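Local coordinates for protein acetyl xylan esterase (Metagenome, PDB 6XYC) that hydrolyses acetyl and feruloyl esters on complex xylans, probably through the serine mechanism of the alpha/beta-hydrolase superfamily, at residues 25-30 / 98-103; 43-48 / 125-130; 57-62 / 74-79; 61-66 / 116-121. One frame throughout, in Å; residues are numbered along the deposited sequence.

Contact 1 (25-30 / 98-103); sequences HNLDIY and IRYVRS
The hydroxyl of Y100 is hydrogen-bonded to the hydroxyl of Y108, so the phenol on helix 89-103 is held at its far end while its ring meets L27 of strand 26-32. With CG anti to the backbone N (chi1 178°), Y100 swings its ring out of the helix toward the strand. L27 supplies the other half of the contact through one methyl group. Its CD2 approaches CD1 of the Y100 ring at 4.3 Å, neither squarely over the face nor in the plane. The same methyl lies 4.4 Å from CG2 of V101, so that CD2 of L27 faces two consecutive helix residues at once. I29, two positions along the strand, stands on the same face. Its CD1 comes within 4.9 Å of CE1 of Y100, a looser approach, and its CG1 packs 3.5 Å from CD1 of L27. The arrangement is the helix-on-sheet layer of the alpha/beta-hydrolase fold, here where helix 89-103 lies over an antiparallel strand near one end of the mixed sheet. I75 of the adjacent strand 73-77 touches L27, I29 and V101 and so completes the apolar layer. On the strand's other face, OD1 of D28 forms a salt bridge with NZ of K56 and accepts a hydrogen bond from the backbone N of N14, and the ring of Y30 meets that of Y8 edge-to-face. Inside the helix, the turn that carries Y100 and V101 is closed by the bond from N of R102 to O of I98, 2.9 Å long.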
loop_
_atom_site.group_PDB
_atom_site.type_symbol
_atom_site.label_atom_id
_atom_site.label_comp_id
_atom_site.label_asym_id
_atom_site.label_seq_id
_atom_site.Cartn_x
_atom_site.Cartn_y
_atom_site.Cartn_z
ATOM N N HIS A 25 13.240 7.148 -3.299
ATOM C CA HIS A 25 12.528 6.916 -4.547
ATOM C C HIS A 25 13.127 5.747 -5.321
ATOM O O HIS A 25 13.115 5.741 -6.556
ATOM C CB HIS A 25 12.522 8.181 -5.406
ATOM C CG HIS A 25 11.584 9.238 -4.915
ATOM N ND1 HIS A 25 11.801 10.582 -5.133
ATOM C CD2 HIS A 25 10.424 9.151 -4.218
ATOM C CE1 HIS A 25 10.818 11.278 -4.589
ATOM N NE2 HIS A 25 9.968 10.433 -4.029
ATOM N N ASN A 26 13.665 4.765 -4.608
ATOM C CA ASN A 26 14.154 3.535 -5.209
ATOM C C ASN A 26 13.150 2.408 -5.012
ATOM O O ASN A 26 12.324 2.432 -4.099
ATOM C CB ASN A 26 15.499 3.126 -4.609
ATOM C CG ASN A 26 16.642 3.992 -5.084
ATOM O OD1 ASN A 26 16.508 4.768 -6.026
ATOM N ND2 ASN A 26 17.792 3.847 -4.429
ATOM N N LEU A 27 13.244 1.405 -5.879
ATOM C CA LEU A 27 12.462 0.189 -5.727
ATOM C C LEU A 27 13.309 -1.005 -6.138
ATOM O O LEU A 27 14.353 -0.859 -6.778
ATOM C CB LEU A 27 11.172 0.240 -6.557
ATOM C CG LEU A 27 11.255 0.649 -8.025
ATOM C CD1 LEU A 27 11.705 -0.503 -8.890
ATOM C CD2 LEU A 27 9.887 1.174 -8.464
ATOM N N ASP A 28 12.851 -2.191 -5.747
ATOM C CA ASP A 28 13.463 -3.452 -6.143
ATOM C C ASP A 28 12.442 -4.260 -6.930
ATOM O O ASP A 28 11.252 -4.259 -6.598
ATOM C CB ASP A 28 13.935 -4.246 -4.926
ATOM C CG ASP A 28 14.870 -3.453 -4.034
ATOM O OD1 ASP A 28 15.604 -2.583 -4.557
ATOM O OD2 ASP A 28 14.857 -3.705 -2.814
ATOM N N ILE A 29 12.902 -4.951 -7.972
ATOM C CA ILE A 29 12.029 -5.756 -8.822
ATOM C C ILE A 29 12.547 -7.187 -8.835
ATOM O O ILE A 29 13.731 -7.415 -9.092
ATOM C CB ILE A 29 11.960 -5.196 -10.255
ATOM C CG1 ILE A 29 11.432 -3.761 -10.254
ATOM C CG2 ILE A 29 11.082 -6.082 -11.121
ATOM C CD1 ILE A 29 11.517 -3.079 -11.604
ATOM N N TYR A 30 11.663 -8.146 -8.575
ATOM C CA TYR A 30 11.992 -9.568 -8.595
ATOM C C TYR A 30 11.019 -10.300 -9.510
ATOM O O TYR A 30 9.810 -10.064 -9.444
ATOM C CB TYR A 30 11.926 -10.184 -7.192
ATOM C CG TYR A 30 12.813 -9.522 -6.166
ATOM C CD1 TYR A 30 14.116 -9.948 -5.971
ATOM C CD2 TYR A 30 12.340 -8.479 -5.380
ATOM C CE1 TYR A 30 14.927 -9.352 -5.028
ATOM C CE2 TYR A 30 13.146 -7.871 -4.438
ATOM C CZ TYR A 30 14.443 -8.315 -4.265
ATOM O OH TYR A 30 15.256 -7.723 -3.328
ATOM N N ILE A 98 4.095 3.426 -9.294
ATOM C CA ILE A 98 3.150 2.710 -10.146
ATOM C C ILE A 98 3.341 3.112 -11.603
ATOM O O ILE A 98 3.378 2.265 -12.504
ATOM C CB ILE A 98 1.706 2.976 -9.682
ATOM C CG1 ILE A 98 1.444 2.344 -8.316
ATOM C CG2 ILE A 98 0.728 2.444 -10.713
ATOM C CD1 ILE A 98 0.238 2.912 -7.612
ATOM N N ARG A 99 3.437 4.418 -11.861
ATOM C CA ARG A 99 3.627 4.893 -13.230
ATOM C C ARG A 99 4.926 4.359 -13.821
ATOM O O ARG A 99 4.985 4.010 -15.008
ATOM C CB ARG A 99 3.624 6.421 -13.251
ATOM C CG ARG A 99 2.291 7.062 -12.888
ATOM C CD ARG A 99 2.263 8.532 -13.286
ATOM N NE ARG A 99 3.276 9.331 -12.595
ATOM C CZ ARG A 99 3.077 9.958 -11.441
ATOM N NH1 ARG A 99 1.900 9.884 -10.833
ATOM N NH2 ARG A 99 4.056 10.663 -10.890
ATOM N N TYR A 100 5.983 4.298 -13.010
ATOM C CA TYR A 100 7.258 3.786 -13.495
ATOM C C TYR A 100 7.140 2.325 -13.904
ATOM O O TYR A 100 7.654 1.918 -14.953
ATOM C CB TYR A 100 8.335 3.948 -12.426
ATOM C CG TYR A 100 9.666 3.389 -12.861
ATOM C CD1 TYR A 100 9.985 2.054 -12.661
ATOM C CD2 TYR A 100 10.592 4.196 -13.496
ATOM C CE1 TYR A 100 11.198 1.542 -13.068
ATOM C CE2 TYR A 100 11.802 3.695 -13.909
ATOM C CZ TYR A 100 12.104 2.368 -13.693
ATOM O OH TYR A 100 13.319 1.870 -14.098
ATOM N N VAL A 101 6.475 1.518 -13.077
ATOM C CA VAL A 101 6.353 0.092 -13.358
ATOM C C VAL A 101 5.491 -0.132 -14.595
ATOM O O VAL A 101 5.853 -0.901 -15.492
ATOM C CB VAL A 101 5.783 -0.643 -12.131
ATOM C CG1 VAL A 101 5.471 -2.081 -12.477
ATOM C CG2 VAL A 101 6.760 -0.568 -10.963
ATOM N N ARG A 102 4.337 0.538 -14.664
ATOM C CA ARG A 102 3.452 0.367 -15.813
ATOM C C ARG A 102 4.146 0.797 -17.099
ATOM O O ARG A 102 4.101 0.088 -18.111
ATOM C CB ARG A 102 2.160 1.162 -15.613
ATOM C CG ARG A 102 1.209 1.095 -16.799
ATOM C CD ARG A 102 -0.192 1.571 -16.441
ATOM N NE ARG A 102 -0.965 0.547 -15.747
ATOM C CZ ARG A 102 -1.389 0.652 -14.494
ATOM N NH1 ARG A 102 -1.122 1.741 -13.788
ATOM N NH2 ARG A 102 -2.085 -0.333 -13.942
ATOM N N SER A 103 4.801 1.961 -17.075
ATOM C CA SER A 103 5.445 2.466 -18.282
ATOM C C SER A 103 6.587 1.557 -18.723
ATOM O O SER A 103 6.765 1.315 -19.922
ATOM C CB SER A 103 5.957 3.890 -18.051
ATOM O OG SER A 103 6.637 4.388 -19.190
#

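Contact 2 (43-48 / 125-130); sequences IIIYGS and HLSAFA. With AES (4-(2-aminoethyl)benzenesulfonyl fluoride), chain B.
From its CB, which points at helix 122-131, I45 sends two branches toward L126 and S127. CG2, anti to the backbone N, leads to the leucine and lies 4.2 Å from CD1 of L126. CG1 takes the other course (chi1 -48°) and passes the serine at 4.3 Å from OG of S127. At the tip, CD1 settles between the two helix residues, 3.7 Å from OG of S127 and 4.1 Å from CB of L126; the I45 and L126 side chains run nearly perpendicular to each other. The polar need of that hydroxyl is met within its own helix, by a hydrogen bond between OG of S127 and O of G123, one turn back. This is the core of an alpha/beta hydrolase, where the helix following the nucleophile packs on a central parallel strand, here 39-45. V94 of helix 89-103 and I77 of the next strand also touch I45. Beyond the strand the chain opens into the G47-S48 loop at the inhibitor. N of S48 comes to 3.1 Å from O1S of AES, but its hydrogen bond goes to OG of S122. AES is hydrogen-bonded to the backbone N atoms of A49 and S122, consistent with an oxyanion hole.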
loop_
_atom_site.group_PDB
_atom_site.type_symbol
_atom_site.label_atom_id
_atom_site.label_comp_id
_atom_site.label_asym_id
_atom_site.label_seq_id
_atom_site.Cartn_x
_atom_site.Cartn_y
_atom_site.Cartn_z
ATOM N N ILE A 43 2.897 -4.680 -6.438
ATOM C CA ILE A 43 3.700 -3.691 -5.726
ATOM C C ILE A 43 3.490 -3.888 -4.232
ATOM O O ILE A 43 2.351 -4.004 -3.761
ATOM C CB ILE A 43 3.323 -2.267 -6.156
ATOM C CG1 ILE A 43 3.744 -2.035 -7.612
ATOM C CG2 ILE A 43 3.980 -1.242 -5.241
ATOM C CD1 ILE A 43 3.150 -0.796 -8.238
ATOM N N ILE A 44 4.586 -3.948 -3.477
ATOM C CA ILE A 44 4.489 -4.158 -2.037
ATOM C C ILE A 44 5.154 -3.000 -1.309
ATOM O O ILE A 44 6.138 -2.419 -1.781
ATOM C CB ILE A 44 5.106 -5.505 -1.601
ATOM C CG1 ILE A 44 6.632 -5.494 -1.708
ATOM C CG2 ILE A 44 4.543 -6.648 -2.442
ATOM C CD1 ILE A 44 7.287 -6.756 -1.143
ATOM N N ILE A 45 4.619 -2.680 -0.131
ATOM C CA ILE A 45 5.034 -1.493 0.615
ATOM C C ILE A 45 5.174 -1.851 2.090
ATOM O O ILE A 45 4.220 -2.335 2.711
ATOM C CB ILE A 45 4.037 -0.327 0.460
ATOM C CG1 ILE A 45 3.667 -0.107 -1.009
ATOM C CG2 ILE A 45 4.627 0.951 1.083
ATOM C CD1 ILE A 45 2.537 0.893 -1.181
ATOM N N TYR A 46 6.342 -1.571 2.656
ATOM C CA TYR A 46 6.601 -1.869 4.058
ATOM C C TYR A 46 5.739 -1.001 4.970
ATOM O O TYR A 46 5.230 0.055 4.578
ATOM C CB TYR A 46 8.073 -1.623 4.397
ATOM C CG TYR A 46 8.564 -0.242 4.003
ATOM C CD1 TYR A 46 9.315 -0.059 2.846
ATOM C CD2 TYR A 46 8.266 0.886 4.768
ATOM C CE1 TYR A 46 9.757 1.194 2.468
ATOM C CE2 TYR A 46 8.717 2.149 4.399
ATOM C CZ TYR A 46 9.454 2.296 3.240
ATOM O OH TYR A 46 9.902 3.539 2.859
ATOM N N GLY A 47 5.597 -1.457 6.209
ATOM C CA GLY A 47 5.031 -0.656 7.276
ATOM C C GLY A 47 6.117 -0.065 8.156
ATOM O O GLY A 47 7.158 -0.679 8.391
ATOM N N SER A 48 5.860 1.146 8.642
ATOM C CA SER A 48 6.864 1.882 9.403
ATOM C C SER A 48 6.285 3.101 10.106
ATOM O O SER A 48 7.031 4.016 10.465
ATOM C CB SER A 48 7.988 2.344 8.478
ATOM O OG SER A 48 7.546 3.424 7.662
ATOM N N HIS A 125 -2.018 1.176 4.525
ATOM C CA HIS A 125 -2.680 2.468 4.365
ATOM C C HIS A 125 -2.421 3.051 2.980
ATOM O O HIS A 125 -3.351 3.493 2.296
ATOM C CB HIS A 125 -2.188 3.414 5.460
ATOM C CG HIS A 125 -2.410 4.864 5.169
ATOM N ND1 HIS A 125 -1.487 5.641 4.503
ATOM C CD2 HIS A 125 -3.437 5.686 5.488
ATOM C CE1 HIS A 125 -1.944 6.877 4.410
ATOM N NE2 HIS A 125 -3.127 6.930 4.996
ATOM N N LEU A 126 -1.157 3.048 2.544
ATOM C CA LEU A 126 -0.831 3.598 1.234
ATOM C C LEU A 126 -1.430 2.754 0.115
ATOM O O LEU A 126 -1.897 3.293 -0.894
ATOM C CB LEU A 126 0.690 3.709 1.090
ATOM C CG LEU A 126 1.321 4.729 2.041
ATOM C CD1 LEU A 126 2.823 4.647 2.077
ATOM C CD2 LEU A 126 0.859 6.150 1.664
ATOM N N SER A 127 -1.434 1.431 0.279
ATOM C CA SER A 127 -2.050 0.556 -0.712
ATOM C C SER A 127 -3.545 0.834 -0.828
ATOM O O SER A 127 -4.081 0.983 -1.931
ATOM C CB SER A 127 -1.801 -0.909 -0.336
ATOM O OG SER A 127 -0.426 -1.222 -0.431
ATOM N N ALA A 128 -4.239 0.908 0.311
ATOM C CA ALA A 128 -5.659 1.239 0.287
ATOM C C ALA A 128 -5.887 2.623 -0.301
ATOM O O ALA A 128 -6.871 2.845 -1.021
ATOM C CB ALA A 128 -6.246 1.152 1.696
ATOM N N PHE A 129 -4.992 3.572 -0.009
ATOM C CA PHE A 129 -5.195 4.919 -0.532
ATOM C C PHE A 129 -5.049 4.952 -2.049
ATOM O O PHE A 129 -5.785 5.676 -2.728
ATOM C CB PHE A 129 -4.226 5.905 0.114
ATOM C CG PHE A 129 -4.828 7.264 0.338
ATOM C CD1 PHE A 129 -5.142 8.078 -0.740
ATOM C CD2 PHE A 129 -5.106 7.710 1.616
ATOM C CE1 PHE A 129 -5.704 9.323 -0.542
ATOM C CE2 PHE A 129 -5.668 8.958 1.824
ATOM C CZ PHE A 129 -5.969 9.764 0.738
ATOM N N ALA A 130 -4.101 4.186 -2.600
ATOM C CA ALA A 130 -4.017 4.062 -4.052
ATOM C C ALA A 130 -5.293 3.451 -4.618
ATOM O O ALA A 130 -5.806 3.901 -5.651
ATOM C CB ALA A 130 -2.800 3.218 -4.441
HETATM C C3 AES B . 1.514 2.874 14.290
HETATM C C2 AES B . 1.903 1.859 13.468
HETATM C C1 AES B . 1.604 1.921 12.142
HETATM S S AES B . 2.169 0.614 11.152
HETATM O O1S AES B . 3.076 1.133 10.095
HETATM O O2S AES B . 3.103 -0.197 11.926
HETATM C C6 AES B . 0.923 2.967 11.606
HETATM C C5 AES B . 0.528 3.996 12.436
HETATM C C4 AES B . 0.830 3.948 13.777
HETATM C C7 AES B . 0.376 5.099 14.736
HETATM C C8 AES B . -1.158 5.300 14.643
HETATM N N8 AES B . -1.545 6.088 15.765
#

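Contact 3 (57-62 / 74-79)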
loop_
_atom_site.group_PDB
_atom_site.type_symbol
_atom_site.label_atom_id
_atom_site.label_comp_id
_atom_site.label_asym_id
_atom_site.label_seq_id
_atom_site.Cartn_x
_atom_site.Cartn_y
_atom_site.Cartn_z
ATOM N N ALA A 57 13.554 -3.670 1.435
ATOM C CA ALA A 57 14.027 -5.043 1.589
ATOM C C ALA A 57 13.279 -5.774 2.693
ATOM O O ALA A 57 13.112 -6.996 2.625
ATOM C CB ALA A 57 15.530 -5.048 1.874
ATOM N N MET A 58 12.821 -5.053 3.715
ATOM C CA MET A 58 12.060 -5.696 4.779
ATOM C C MET A 58 10.724 -6.212 4.261
ATOM O O MET A 58 10.297 -7.313 4.627
ATOM C CB MET A 58 11.844 -4.715 5.936
ATOM C CG MET A 58 13.003 -4.700 6.929
ATOM S SD MET A 58 12.911 -3.353 8.122
ATOM C CE MET A 58 14.060 -3.936 9.365
ATOM N N ALA A 59 10.045 -5.424 3.422
ATOM C CA ALA A 59 8.785 -5.870 2.834
ATOM C C ALA A 59 9.003 -7.113 1.984
ATOM O O ALA A 59 8.253 -8.090 2.084
ATOM C CB ALA A 59 8.168 -4.746 2.002
ATOM N N SER A 60 10.046 -7.102 1.149
ATOM C CA SER A 60 10.319 -8.247 0.284
ATOM C C SER A 60 10.582 -9.500 1.103
ATOM O O SER A 60 10.087 -10.586 0.773
ATOM C CB SER A 60 11.512 -7.946 -0.625
ATOM O OG SER A 60 11.203 -6.919 -1.548
ATOM N N ALA A 61 11.377 -9.371 2.169
ATOM C CA ALA A 61 11.638 -10.517 3.031
ATOM C C ALA A 61 10.373 -10.977 3.734
ATOM O O ALA A 61 10.222 -12.171 4.014
ATOM C CB ALA A 61 12.704 -10.175 4.068
ATOM N N SER A 62 9.450 -10.054 4.015
ATOM C CA SER A 62 8.270 -10.395 4.803
ATOM C C SER A 62 7.209 -11.105 3.970
ATOM O O SER A 62 6.641 -12.105 4.417
ATOM C CB SER A 62 7.673 -9.137 5.428
ATOM O OG SER A 62 8.575 -8.551 6.347
ATOM N N VAL A 74 7.360 -9.098 -8.271
ATOM C CA VAL A 74 7.233 -8.347 -7.028
ATOM C C VAL A 74 8.070 -7.083 -7.135
ATOM O O VAL A 74 9.264 -7.147 -7.450
ATOM C CB VAL A 74 7.657 -9.183 -5.806
ATOM C CG1 VAL A 74 7.723 -8.296 -4.563
ATOM C CG2 VAL A 74 6.707 -10.362 -5.590
ATOM N N ILE A 75 7.449 -5.943 -6.859
ATOM C CA ILE A 75 8.129 -4.656 -6.863
ATOM C C ILE A 75 7.961 -4.043 -5.479
ATOM O O ILE A 75 6.855 -3.637 -5.107
ATOM C CB ILE A 75 7.579 -3.723 -7.951
ATOM C CG1 ILE A 75 7.635 -4.417 -9.316
ATOM C CG2 ILE A 75 8.357 -2.428 -7.990
ATOM C CD1 ILE A 75 6.321 -5.027 -9.753
ATOM N N SER A 76 9.047 -3.969 -4.721
ATOM C CA SER A 76 9.034 -3.398 -3.379
ATOM C C SER A 76 9.596 -1.986 -3.437
ATOM O O SER A 76 10.722 -1.783 -3.897
ATOM C CB SER A 76 9.841 -4.266 -2.413
ATOM O OG SER A 76 9.696 -3.805 -1.080
ATOM N N ILE A 77 8.823 -1.020 -2.952
ATOM C CA ILE A 77 9.141 0.384 -3.159
ATOM C C ILE A 77 9.479 1.056 -1.837
ATOM O O ILE A 77 8.945 0.713 -0.777
ATOM C CB ILE A 77 7.983 1.133 -3.857
ATOM C CG1 ILE A 77 6.732 1.152 -2.963
ATOM C CG2 ILE A 77 7.657 0.494 -5.198
ATOM C CD1 ILE A 77 5.627 2.051 -3.476
ATOM N N ASN A 78 10.374 2.039 -1.916
ATOM C CA ASN A 78 10.549 3.018 -0.854
ATOM C C ASN A 78 9.595 4.193 -1.062
ATOM O O ASN A 78 9.127 4.453 -2.170
ATOM C CB ASN A 78 11.994 3.524 -0.814
ATOM C CG ASN A 78 12.955 2.520 -0.217
ATOM O OD1 ASN A 78 12.561 1.590 0.485
ATOM N ND2 ASN A 78 14.238 2.715 -0.492
ATOM N N HIS A 79 9.295 4.891 0.031
ATOM C CA HIS A 79 8.619 6.179 -0.022
ATOM C C HIS A 79 9.327 7.104 0.957
ATOM O O HIS A 79 10.089 6.655 1.813
ATOM C CB HIS A 79 7.124 6.080 0.307
ATOM C CG HIS A 79 6.835 5.634 1.702
ATOM N ND1 HIS A 79 7.026 6.444 2.799
ATOM C CD2 HIS A 79 6.370 4.455 2.180
ATOM C CE1 HIS A 79 6.690 5.783 3.893
ATOM N NE2 HIS A 79 6.289 4.574 3.546
#
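S60 and S76 bring helix 56-69 down onto strand 73-77, the return strand of the beta-alpha-beta unit formed by strand 39-45, this helix and strand 73-77. Small residues make the close seating possible: the CA atoms of S60 and S76 are only 6.2 Å apart. The van der Waals contacts are few and short. OG of S60 rests 3.1 Å from CB of S76, a snug fit of oxygen against a methylene group. On the neighbouring helix position, the methyl CB of A59 points at the strand and lies 3.6 Å from OG of S76. A59 also touches I44 of the unit's first strand and Y46 just beyond that strand's end. V74 adds a more distant apolar neighbour, its CG1 4.8 Å from OG of S60.

The polar interactions run alongside these contacts and do not join the two serines. Their hydroxyls are 3.5 Å apart, OG of S60 to OG of S76, at an angle too poor for a bond. Both look instead to the carbonyl of K56, at the start of the helix: S76 makes a hydrogen bond to O of K56, S60 a weak one. A chi1 of -173° sets OG of S76 opposite its own backbone N and puts it within reach of that carbonyl. Within the helix, S62 turns its hydroxyl back on the preceding turn. Its OG donates to O of M58 over 2.7 Å, from 36° out of the carbonyl plane, while N of S62 reaches the same oxygen from the opposite face at 2.9 Å.

Contact 4 (61-66 / 116-121). With AES (4-(2-aminoethyl)benzenesulfonyl fluoride), chain B.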
loop_
_atom_site.group_PDB
_atom_site.type_symbol
_atom_site.label_atom_id
_atom_site.label_comp_id
_atom_site.label_asym_id
_atom_site.label_seq_id
_atom_site.Cartn_x
_atom_site.Cartn_y
_atom_site.Cartn_z
ATOM N N ALA A 61 11.377 -9.371 2.169
ATOM C CA ALA A 61 11.638 -10.517 3.031
ATOM C C ALA A 61 10.373 -10.977 3.734
ATOM O O ALA A 61 10.222 -12.171 4.014
ATOM C CB ALA A 61 12.704 -10.175 4.068
ATOM N N SER A 62 9.450 -10.054 4.015
ATOM C CA SER A 62 8.270 -10.395 4.803
ATOM C C SER A 62 7.209 -11.105 3.970
ATOM O O SER A 62 6.641 -12.105 4.417
ATOM C CB SER A 62 7.673 -9.137 5.428
ATOM O OG SER A 62 8.575 -8.551 6.347
ATOM N N ILE A 63 6.913 -10.603 2.767
ATOM C CA ILE A 63 5.802 -11.153 1.992
ATOM C C ILE A 63 6.147 -11.342 0.521
ATOM O O ILE A 63 5.260 -11.579 -0.306
ATOM C CB ILE A 63 4.552 -10.260 2.129
ATOM C CG1 ILE A 63 4.722 -8.965 1.319
ATOM C CG2 ILE A 63 4.280 -9.917 3.588
ATOM C CD1 ILE A 63 3.665 -7.909 1.568
ATOM N N GLY A 64 7.427 -11.243 0.175
ATOM C CA GLY A 64 7.804 -11.349 -1.224
ATOM C C GLY A 64 7.772 -12.775 -1.730
ATOM O O GLY A 64 7.285 -13.043 -2.832
ATOM N N ALA A 65 8.279 -13.713 -0.934
ATOM C CA ALA A 65 8.390 -15.091 -1.396
ATOM C C ALA A 65 7.046 -15.685 -1.799
ATOM O O ALA A 65 6.952 -16.234 -2.909
ATOM C CB ALA A 65 9.066 -15.951 -0.323
ATOM N N PRO A 66 5.988 -15.629 -0.979
ATOM C CA PRO A 66 4.712 -16.229 -1.424
ATOM C C PRO A 66 4.217 -15.662 -2.743
ATOM O O PRO A 66 3.712 -16.413 -3.588
ATOM C CB PRO A 66 3.750 -15.927 -0.266
ATOM C CG PRO A 66 4.417 -14.823 0.532
ATOM C CD PRO A 66 5.892 -15.032 0.364
ATOM N N GLY A 116 -1.375 -5.366 -9.041
ATOM C CA GLY A 116 -1.925 -5.284 -7.707
ATOM C C GLY A 116 -0.993 -4.550 -6.766
ATOM O O GLY A 116 0.157 -4.255 -7.092
ATOM N N ILE A 117 -1.506 -4.254 -5.576
ATOM C CA ILE A 117 -0.732 -3.513 -4.585
ATOM C C ILE A 117 -1.107 -4.018 -3.197
ATOM O O ILE A 117 -2.270 -4.329 -2.922
ATOM C CB ILE A 117 -0.949 -1.992 -4.732
ATOM C CG1 ILE A 117 0.117 -1.223 -3.960
ATOM C CG2 ILE A 117 -2.342 -1.593 -4.273
ATOM C CD1 ILE A 117 0.232 0.241 -4.339
ATOM N N THR A 118 -0.103 -4.115 -2.326
ATOM C CA THR A 118 -0.305 -4.609 -0.973
ATOM C C THR A 118 0.767 -4.013 -0.071
ATOM O O THR A 118 1.848 -3.629 -0.528
ATOM C CB THR A 118 -0.253 -6.148 -0.919
ATOM O OG1 THR A 118 -0.516 -6.605 0.410
ATOM C CG2 THR A 118 1.109 -6.660 -1.378
ATOM N N GLY A 119 0.447 -3.917 1.210
ATOM C CA GLY A 119 1.380 -3.402 2.194
ATOM C C GLY A 119 0.854 -3.723 3.573
ATOM O O GLY A 119 -0.317 -4.090 3.737
ATOM N N PHE A 120 1.724 -3.595 4.577
ATOM C CA PHE A 120 1.308 -3.829 5.958
ATOM C C PHE A 120 1.454 -2.559 6.799
ATOM O O PHE A 120 2.389 -1.781 6.597
ATOM C CB PHE A 120 2.075 -5.033 6.595
ATOM C CG PHE A 120 3.570 -5.025 6.395
ATOM C CD1 PHE A 120 4.143 -5.520 5.236
ATOM C CD2 PHE A 120 4.401 -4.572 7.404
ATOM C CE1 PHE A 120 5.511 -5.517 5.071
ATOM C CE2 PHE A 120 5.762 -4.580 7.244
ATOM C CZ PHE A 120 6.317 -5.052 6.080
ATOM N N SER A 121 0.520 -2.358 7.745
ATOM C CA SER A 121 0.386 -1.144 8.534
ATOM C C SER A 121 0.420 0.047 7.579
ATOM O O SER A 121 -0.429 0.157 6.684
ATOM C CB SER A 121 1.466 -1.057 9.611
ATOM O OG SER A 121 1.043 -0.187 10.646
HETATM C C3 AES B . 1.514 2.874 14.290
HETATM C C2 AES B . 1.903 1.859 13.468
HETATM C C1 AES B . 1.604 1.921 12.142
HETATM S S AES B . 2.169 0.614 11.152
HETATM O O1S AES B . 3.076 1.133 10.095
HETATM O O2S AES B . 3.103 -0.197 11.926
HETATM C C6 AES B . 0.923 2.967 11.606
HETATM C C5 AES B . 0.528 3.996 12.436
HETATM C C4 AES B . 0.830 3.948 13.777
HETATM C C7 AES B . 0.376 5.099 14.736
HETATM C C8 AES B . -1.158 5.300 14.643
HETATM N N8 AES B . -1.545 6.088 15.765
#
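I63 and T118 form the buried half of this contact: their side chains reach toward each other and meet tip to tip, CD1 of I63 lying 4.1 Å from CG2 of T118. CG2 of T118 faces the helix, while OG1 is hydrogen-bonded to O of V166 on the neighbouring strand. I63 places CG1 between its backbone N and carbonyl carbon (chi1 74°), and the extended branch carries CD1 down to the sheet. The same CD1 then comes to the edge of the F120 ring, near its plane, 4.4 Å from CD1 of F120. Helix 269-284 packs beside this pair, with F272 against I63 and F279 against T118. The strand segment 116-120 leads into what is probably the nucleophile elbow of the alpha/beta-hydrolase fold; G119, S121 and G123 fit its GxSxG pattern, and the unusual phi 49° and psi -122° of S121 are consistent with the strained turn before the helix. OG of S121 is joined to S of AES by a 1.5 Å covalent bond. The solvent side differs in exposure and not in distance: F120 and S62 are both partly exposed, and a single hydroxyl-to-ring approach, OG of S62 to CZ of F120 at 4.2 Å and oblique to the ring, takes the place of methyl packing. That hydroxyl is bonded to its own helix. F267 meets the F120 ring edge-to-face.

The four contacts share one mixed sheet, with contacts 1 and 2 on one face and contacts 3 and 4, through helix 56-69, on the other. Backbone ladders connect them: N of Y30 to O of V74, 2.8 Å, probably bonds contact 1 to contact 3, and N of T118 to O of I43, also 2.8 Å, contact 4 to contact 2. Contacts 3 and 4 are closest, with centres about 7 Å apart and CA of A59 4.0 Å from CE1 of F120. Contacts 2 and 4, centres about 9 Å apart, converge on the inhibitor, one through the G47-S48 loop and the other through S121. Contact 1 lies outward, its centre about 14 Å from that of contact 2.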